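Local coordinates for conserved hypothetical protein (Corynebacterium diphtheriae NCTC 13129, PDB 2GS5) that is of unknown function but belongs to the YqgE/AlgH (UPF0301) family of conserved bacterial proteins, at residues G49-V63 / V71-L83. Residues are numbered along the deposited sequence; the frame is centred on the assembly and turned at random.
Sequences GVNLASRSDVAVFNV and VTKPQALYIGGPL
R55 pairs with Y78 and A59 with A76, both antiparallel and non-hydrogen-bonded, and the two-residue shift of register between them is a beta bulge at the corner where the chain turns at D57. Strand 76-79, which also pairs in parallel with strand 129-141, takes 55-59 as an antiparallel partner. Backbone bonds flank both pairs: I79 N to S54 O, S56 N to L77 O, L77 N to V58 O (2.8 Å) and V60 N to Q75 O. At the other end, N51 N donates almost straight to G80 O (174°), while N51 OD1 accepts from A53 N in an Asx turn and from V36 N. Water 2 joins N51 ND2 to I79 O. Apolar contacts gather round L77, whose CD1 meets V63 CG2 at 3.7 Å and V58 CG1; V60 CG2 lies 4.3 Å from L77 CD2. R55 CA makes a CH-pi contact over the Y78 ring face, 3.9 Å from its centroid; with CG anti to the backbone N (chi1 -160°), the chain continues across the ring to CE1. The guanidinium then takes A76 CB over one face, and NH1 lies 3.3 Å from CB of P74, which follows a cis peptide bond. At the bulge, S56 OG accepts from V58 N in an ST turn and donates to L77 O at 2.6 Å, from above the carbonyl plane.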
ATOM      1  N   GLY A  49       6.724  -0.294  -4.446  1.00  9.82           N
ATOM      2  CA  GLY A  49       5.527  -0.389  -3.644  1.00 10.12           C
ATOM      3  C   GLY A  49       5.782  -0.872  -2.243  1.00 10.49           C
ATOM      4  O   GLY A  49       6.873  -1.350  -1.938  1.00 11.55           O
ATOM      5  N   VAL A  50       4.785  -0.675  -1.387  1.00 10.81           N
ATOM      6  CA  VAL A  50       4.808  -1.239  -0.048  1.00 10.97           C
ATOM      7  C   VAL A  50       3.550  -2.079   0.204  1.00 11.07           C
ATOM      8  O   VAL A  50       2.406  -1.646  -0.014  1.00 11.50           O
ATOM      9  CB  VAL A  50       4.969  -0.146   1.055  1.00 10.93           C
ATOM     10  CG1 VAL A  50       6.373   0.505   1.006  1.00 11.73           C
ATOM     11  CG2 VAL A  50       3.867   0.905   0.979  1.00 12.67           C
ATOM     12  N   ASN A  51       3.782  -3.297   0.681  1.00 10.73           N
ATOM     13  CA  ASN A  51       2.699  -4.157   1.114  1.00 11.00           C
ATOM     14  C   ASN A  51       1.973  -3.508   2.280  1.00 11.65           C
ATOM     15  O   ASN A  51       2.620  -2.976   3.184  1.00 11.34           O
ATOM     16  CB  ASN A  51       3.267  -5.514   1.526  1.00 10.76           C
ATOM     17  CG  ASN A  51       2.197  -6.572   1.751  1.00 11.66           C
ATOM     18  OD1 ASN A  51       1.013  -6.375   1.476  1.00 12.27           O
ATOM     19  ND2 ASN A  51       2.631  -7.721   2.261  1.00 12.34           N
ATOM     20  N   LEU A  52       0.644  -3.560   2.247  1.00 12.19           N
ATOM     21  CA  LEU A  52      -0.208  -3.017   3.300  1.00 12.14           C
ATOM     22  C   LEU A  52      -0.735  -4.079   4.264  1.00 12.95           C
ATOM     23  O   LEU A  52      -1.366  -3.741   5.268  1.00 12.63           O
ATOM     24  CB  LEU A  52      -1.411  -2.299   2.677  1.00 12.20           C
ATOM     25  CG  LEU A  52      -1.105  -1.185   1.681  1.00 11.64           C
ATOM     26  CD1 LEU A  52      -2.411  -0.545   1.206  1.00 12.37           C
ATOM     27  CD2 LEU A  52      -0.192  -0.136   2.309  1.00 13.40           C
ATOM     28  N   ALA A  53      -0.468  -5.348   3.958  1.00 13.29           N
ATOM     29  CA  ALA A  53      -1.182  -6.463   4.575  1.00 13.84           C
ATOM     30  C   ALA A  53      -0.453  -7.163   5.706  1.00 14.54           C
ATOM     31  O   ALA A  53      -1.026  -8.072   6.330  1.00 16.28           O
ATOM     32  CB  ALA A  53      -1.560  -7.486   3.497  1.00 13.59           C
ATOM     33  N   SER A  54       0.783  -6.759   5.998  1.00 14.68           N
ATOM     34  CA  SER A  54       1.635  -7.539   6.896  1.00 15.05           C
ATOM     35  C   SER A  54       2.269  -6.715   8.015  1.00 15.38           C
ATOM     36  O   SER A  54       3.306  -6.106   7.841  1.00 15.29           O
ATOM     37  CB  SER A  54       2.729  -8.228   6.095  1.00 15.88           C
ATOM     38  OG  SER A  54       3.423  -9.162   6.908  1.00 17.42           O
ATOM     39  N   ARG A  55       1.639  -6.743   9.177  1.00 16.31           N
ATOM     40  CA  ARG A  55       2.120  -6.047  10.354  1.00 17.71           C
ATOM     41  C   ARG A  55       3.338  -6.769  10.948  1.00 17.28           C
ATOM     42  O   ARG A  55       3.383  -8.008  10.965  1.00 17.73           O
ATOM     43  CB  ARG A  55       0.976  -6.040  11.366  1.00 18.03           C
ATOM     44  CG  ARG A  55       1.047  -5.018  12.442  1.00 20.34           C
ATOM     45  CD  ARG A  55       0.273  -5.477  13.639  1.00 21.74           C
ATOM     46  NE  ARG A  55       1.241  -5.791  14.682  1.00 25.33           N
ATOM     47  CZ  ARG A  55       1.183  -5.375  15.942  1.00 26.29           C
ATOM     48  NH1 ARG A  55       0.133  -4.695  16.396  1.00 27.81           N
ATOM     49  NH2 ARG A  55       2.160  -5.706  16.768  1.00 28.31           N
ATOM     50  N   SER A  56       4.326  -6.009  11.429  1.00 17.34           N
ATOM     51  CA  SER A  56       5.433  -6.591  12.195  1.00 17.23           C
ATOM     52  C   SER A  56       5.190  -6.433  13.691  1.00 17.64           C
ATOM     53  O   SER A  56       4.241  -5.779  14.115  1.00 17.63           O
ATOM     54  CB  SER A  56       6.776  -5.960  11.813  1.00 17.33           C
ATOM     55  OG  SER A  56       7.043  -4.780  12.558  1.00 15.43           O
ATOM     56  N   ASP A  57       6.079  -7.025  14.478  1.00 18.61           N
ATOM     57  CA  ASP A  57       6.013  -6.920  15.931  1.00 19.22           C
ATOM     58  C   ASP A  57       6.922  -5.817  16.479  1.00 18.99           C
ATOM     59  O   ASP A  57       7.111  -5.718  17.694  1.00 20.22           O
ATOM     60  CB  ASP A  57       6.361  -8.273  16.554  1.00 20.43           C
ATOM     61  CG  ASP A  57       5.370  -9.354  16.163  1.00 23.54           C
ATOM     62  OD1 ASP A  57       4.161  -9.185  16.450  1.00 28.09           O
ATOM     63  OD2 ASP A  57       5.794 -10.366  15.564  1.00 28.62           O
ATOM     64  N   VAL A  58       7.455  -4.972  15.597  1.00 17.67           N
ATOM     65  CA  VAL A  58       8.344  -3.890  16.006  1.00 17.06           C
ATOM     66  C   VAL A  58       7.548  -2.598  16.189  1.00 16.25           C
ATOM     67  O   VAL A  58       6.956  -2.083  15.248  1.00 15.54           O
ATOM     68  CB  VAL A  58       9.464  -3.656  14.967  1.00 17.17           C
ATOM     69  CG1 VAL A  58      10.369  -2.512  15.411  1.00 17.58           C
ATOM     70  CG2 VAL A  58      10.273  -4.948  14.748  1.00 17.63           C
ATOM     71  N   ALA A  59       7.524  -2.086  17.414  1.00 15.70           N
ATOM     72  CA  ALA A  59       6.841  -0.828  17.709  1.00 15.39           C
ATOM     73  C   ALA A  59       7.575   0.335  17.058  1.00 15.23           C
ATOM     74  O   ALA A  59       8.809   0.398  17.085  1.00 15.38           O
ATOM     75  CB  ALA A  59       6.749  -0.614  19.225  1.00 15.61           C
ATOM     76  N   VAL A  60       6.809   1.264  16.494  1.00 14.69           N
ATOM     77  CA  VAL A  60       7.378   2.485  15.933  1.00 14.43           C
ATOM     78  C   VAL A  60       8.219   3.225  16.986  1.00 14.62           C
ATOM     79  O   VAL A  60       9.257   3.813  16.660  1.00 14.65           O
ATOM     80  CB  VAL A  60       6.271   3.430  15.381  1.00 14.07           C
ATOM     81  CG1 VAL A  60       6.844   4.778  14.957  1.00 13.40           C
ATOM     82  CG2 VAL A  60       5.534   2.767  14.223  1.00 13.44           C
ATOM     83  N   PHE A  61       7.778   3.178  18.243  1.00 15.13           N
ATOM     84  CA  PHE A  61       8.516   3.804  19.355  1.00 15.60           C
ATOM     85  C   PHE A  61       9.994   3.402  19.406  1.00 16.44           C
ATOM     86  O   PHE A  61      10.847   4.207  19.776  1.00 16.48           O
ATOM     87  CB  PHE A  61       7.844   3.474  20.693  1.00 15.68           C
ATOM     88  CG  PHE A  61       8.536   4.077  21.877  1.00 15.57           C
ATOM     89  CD1 PHE A  61       8.188   5.340  22.327  1.00 16.35           C
ATOM     90  CD2 PHE A  61       9.545   3.384  22.539  1.00 16.32           C
ATOM     91  CE1 PHE A  61       8.833   5.901  23.427  1.00 16.84           C
ATOM     92  CE2 PHE A  61      10.193   3.944  23.634  1.00 16.49           C
ATOM     93  CZ  PHE A  61       9.828   5.199  24.075  1.00 16.20           C
ATOM     94  N   ASN A  62      10.299   2.166  19.027  1.00 17.45           N
ATOM     95  CA  ASN A  62      11.674   1.666  19.120  1.00 18.36           C
ATOM     96  C   ASN A  62      12.579   2.040  17.946  1.00 19.03           C
ATOM     97  O   ASN A  62      13.790   1.797  18.001  1.00 19.90           O
ATOM     98  CB  ASN A  62      11.644   0.160  19.347  1.00 19.11           C
ATOM     99  CG  ASN A  62      11.154  -0.189  20.740  1.00 20.37           C
ATOM    100  OD1 ASN A  62      11.721   0.271  21.739  1.00 25.10           O
ATOM    101  ND2 ASN A  62      10.096  -0.983  20.820  1.00 23.46           N
ATOM    102  N   VAL A  63      12.006   2.657  16.914  1.00 19.16           N
ATOM    103  CA  VAL A  63      12.753   3.013  15.706  1.00 19.33           C
ATOM    104  C   VAL A  63      12.774   4.523  15.492  1.00 19.22           C
ATOM    105  O   VAL A  63      13.843   5.116  15.381  1.00 19.82           O
ATOM    106  CB  VAL A  63      12.160   2.304  14.469  1.00 19.77           C
ATOM    107  CG1 VAL A  63      12.883   2.740  13.192  1.00 21.00           C
ATOM    108  CG2 VAL A  63      12.228   0.780  14.649  1.00 21.56           C
ATOM    109  N   VAL A  71       0.997   8.349  14.071  1.00 14.23           N
ATOM    110  CA  VAL A  71       0.792   7.006  13.522  1.00 14.06           C
ATOM    111  C   VAL A  71      -0.516   6.399  14.005  1.00 13.61           C
ATOM    112  O   VAL A  71      -0.801   6.364  15.206  1.00 13.31           O
ATOM    113  CB  VAL A  71       1.962   6.064  13.868  1.00 14.07           C
ATOM    114  CG1 VAL A  71       1.693   4.649  13.369  1.00 14.38           C
ATOM    115  CG2 VAL A  71       3.263   6.589  13.268  1.00 14.92           C
ATOM    116  N   THR A  72      -1.305   5.915  13.050  1.00 12.90           N
ATOM    117  CA  THR A  72      -2.554   5.234  13.336  1.00 13.55           C
ATOM    118  C   THR A  72      -2.294   3.905  14.040  1.00 13.22           C
ATOM    119  O   THR A  72      -1.345   3.193  13.710  1.00 13.27           O
ATOM    120  CB  THR A  72      -3.294   4.969  12.020  1.00 13.10           C
ATOM    121  OG1 THR A  72      -3.468   6.209  11.319  1.00 14.29           O
ATOM    122  CG2 THR A  72      -4.632   4.282  12.256  1.00 13.78           C
ATOM    123  N   LYS A  73      -3.119   3.561  15.020  1.00 13.72           N
ATOM    124  CA  LYS A  73      -2.994   2.264  15.673  1.00 14.65           C
ATOM    125  C   LYS A  73      -3.281   1.129  14.688  1.00 14.35           C
ATOM    126  O   LYS A  73      -4.134   1.274  13.811  1.00 15.07           O
ATOM    127  CB  LYS A  73      -3.942   2.163  16.878  1.00 14.70           C
ATOM    128  CG  LYS A  73      -3.512   3.021  18.062  1.00 17.53           C
ATOM    129  CD  LYS A  73      -4.412   2.844  19.288  1.00 18.31           C
ATOM    130  CE  LYS A  73      -5.698   3.646  19.207  1.00 21.43           C
ATOM    131  NZ  LYS A  73      -6.318   3.792  20.562  1.00 22.88           N
ATOM    132  N   PRO A  74      -2.566  -0.000  14.817  1.00 14.43           N
ATOM    133  CA  PRO A  74      -1.490  -0.248  15.769  1.00 14.12           C
ATOM    134  C   PRO A  74      -0.174   0.411  15.347  1.00 13.48           C
ATOM    135  O   PRO A  74       0.210   0.371  14.165  1.00 13.11           O
ATOM    136  CB  PRO A  74      -1.361  -1.770  15.772  1.00 14.70           C
ATOM    137  CG  PRO A  74      -1.873  -2.202  14.479  1.00 15.51           C
ATOM    138  CD  PRO A  74      -2.832  -1.178  13.971  1.00 14.69           C
ATOM    139  N   GLN A  75       0.502   1.018  16.318  1.00 13.20           N
ATOM    140  CA  GLN A  75       1.687   1.823  16.054  1.00 13.73           C
ATOM    141  C   GLN A  75       2.918   0.930  15.971  1.00 13.30           C
ATOM    142  O   GLN A  75       3.857   1.039  16.758  1.00 13.68           O
ATOM    143  CB  GLN A  75       1.819   2.922  17.109  1.00 13.18           C
ATOM    144  CG  GLN A  75       0.599   3.829  17.141  1.00 14.70           C
ATOM    145  CD  GLN A  75       0.637   4.860  18.239  1.00 15.48           C
ATOM    146  OE1 GLN A  75       0.971   4.556  19.390  1.00 17.73           O
ATOM    147  NE2 GLN A  75       0.271   6.095  17.899  1.00 16.73           N
ATOM    148  N   ALA A  76       2.871   0.030  14.997  1.00 13.48           N
ATOM    149  CA  ALA A  76       3.940  -0.915  14.718  1.00 13.36           C
ATOM    150  C   ALA A  76       4.368  -0.705  13.279  1.00 13.34           C
ATOM    151  O   ALA A  76       3.570  -0.284  12.440  1.00 13.47           O
ATOM    152  CB  ALA A  76       3.442  -2.348  14.891  1.00 14.20           C
ATOM    153  N   LEU A  77       5.626  -1.015  12.995  1.00 13.28           N
ATOM    154  CA  LEU A  77       6.090  -1.034  11.622  1.00 13.27           C
ATOM    155  C   LEU A  77       5.370  -2.163  10.894  1.00 13.09           C
ATOM    156  O   LEU A  77       5.205  -3.269  11.436  1.00 13.29           O
ATOM    157  CB  LEU A  77       7.598  -1.264  11.557  1.00 13.39           C
ATOM    158  CG  LEU A  77       8.488  -0.128  12.076  1.00 15.16           C
ATOM    159  CD1 LEU A  77       9.966  -0.528  12.001  1.00 17.12           C
ATOM    160  CD2 LEU A  77       8.231   1.136  11.291  1.00 17.62           C
ATOM    161  N   TYR A  78       4.944  -1.869   9.669  1.00 12.27           N
ATOM    162  CA  TYR A  78       4.438  -2.885   8.759  1.00 12.73           C
ATOM    163  C   TYR A  78       5.595  -3.301   7.851  1.00 12.46           C
ATOM    164  O   TYR A  78       6.505  -2.507   7.603  1.00 13.52           O
ATOM    165  CB  TYR A  78       3.243  -2.334   7.964  1.00 13.16           C
ATOM    166  CG  TYR A  78       1.935  -2.448   8.748  1.00 13.49           C
ATOM    167  CD1 TYR A  78       1.799  -1.856   9.995  1.00 13.37           C
ATOM    168  CD2 TYR A  78       0.847  -3.152   8.238  1.00 12.59           C
ATOM    169  CE1 TYR A  78       0.635  -1.967  10.721  1.00 12.88           C
ATOM    170  CE2 TYR A  78      -0.335  -3.275   8.966  1.00 13.54           C
ATOM    171  CZ  TYR A  78      -0.438  -2.668  10.200  1.00 12.72           C
ATOM    172  OH  TYR A  78      -1.618  -2.785  10.932  1.00 15.38           O
ATOM    173  N   ILE A  79       5.574  -4.543   7.383  1.00 12.21           N
ATOM    174  CA  ILE A  79       6.629  -5.050   6.507  1.00 12.09           C
ATOM    175  C   ILE A  79       6.236  -4.682   5.087  1.00 11.28           C
ATOM    176  O   ILE A  79       5.304  -5.253   4.521  1.00 11.81           O
ATOM    177  CB  ILE A  79       6.798  -6.559   6.644  1.00 12.00           C
ATOM    178  CG1 ILE A  79       7.109  -6.911   8.097  1.00 13.89           C
ATOM    179  CG2 ILE A  79       7.929  -7.059   5.714  1.00 13.15           C
ATOM    180  CD1 ILE A  79       8.439  -6.384   8.560  1.00 19.13           C
ATOM    181  N   GLY A  80       6.912  -3.690   4.530  1.00 11.46           N
ATOM    182  CA  GLY A  80       6.577  -3.200   3.202  1.00 11.26           C
ATOM    183  C   GLY A  80       7.006  -4.092   2.060  1.00 11.30           C
ATOM    184  O   GLY A  80       6.405  -4.076   0.988  1.00 10.80           O
ATOM    185  N   GLY A  81       8.044  -4.889   2.283  1.00 11.39           N
ATOM    186  CA  GLY A  81       8.575  -5.739   1.238  1.00 11.42           C
ATOM    187  C   GLY A  81       9.941  -6.273   1.601  1.00 11.60           C
ATOM    188  O   GLY A  81      10.484  -5.969   2.670  1.00 11.75           O
ATOM    189  N   PRO A  82      10.514  -7.072   0.702  1.00 11.32           N
ATOM    190  CA  PRO A  82      11.746  -7.793   1.007  1.00 11.53           C
ATOM    191  C   PRO A  82      13.043  -6.993   0.850  1.00 11.22           C
ATOM    192  O   PRO A  82      14.086  -7.440   1.317  1.00 11.03           O
ATOM    193  CB  PRO A  82      11.705  -8.944   0.011  1.00 11.79           C
ATOM    194  CG  PRO A  82      11.028  -8.362  -1.168  1.00 12.28           C
ATOM    195  CD  PRO A  82       9.986  -7.423  -0.629  1.00 12.10           C
ATOM    196  N   LEU A  83      12.984  -5.838   0.193  1.00 11.13           N
ATOM    197  CA  LEU A  83      14.168  -5.028  -0.068  1.00 11.59           C
ATOM    198  C   LEU A  83      14.327  -3.930   0.964  1.00 11.98           C
ATOM    199  O   LEU A  83      13.358  -3.278   1.325  1.00 11.70           O
ATOM    200  CB  LEU A  83      14.079  -4.376  -1.445  1.00 11.85           C
ATOM    201  CG  LEU A  83      14.153  -5.339  -2.630  1.00 12.77           C
ATOM    202  CD1 LEU A  83      13.470  -4.734  -3.847  1.00 14.65           C
ATOM    203  CD2 LEU A  83      15.608  -5.647  -2.936  1.00 12.87           C
TER
HETATM  204  O   HOH W   1       2.571  -4.653   5.323  1.00 10.95           O
HETATM  205  O   HOH W   2       5.330  -7.766   3.358  1.00 13.42           O
HETATM  206  O   HOH W   3       5.019   2.483  18.901  1.00 15.81           O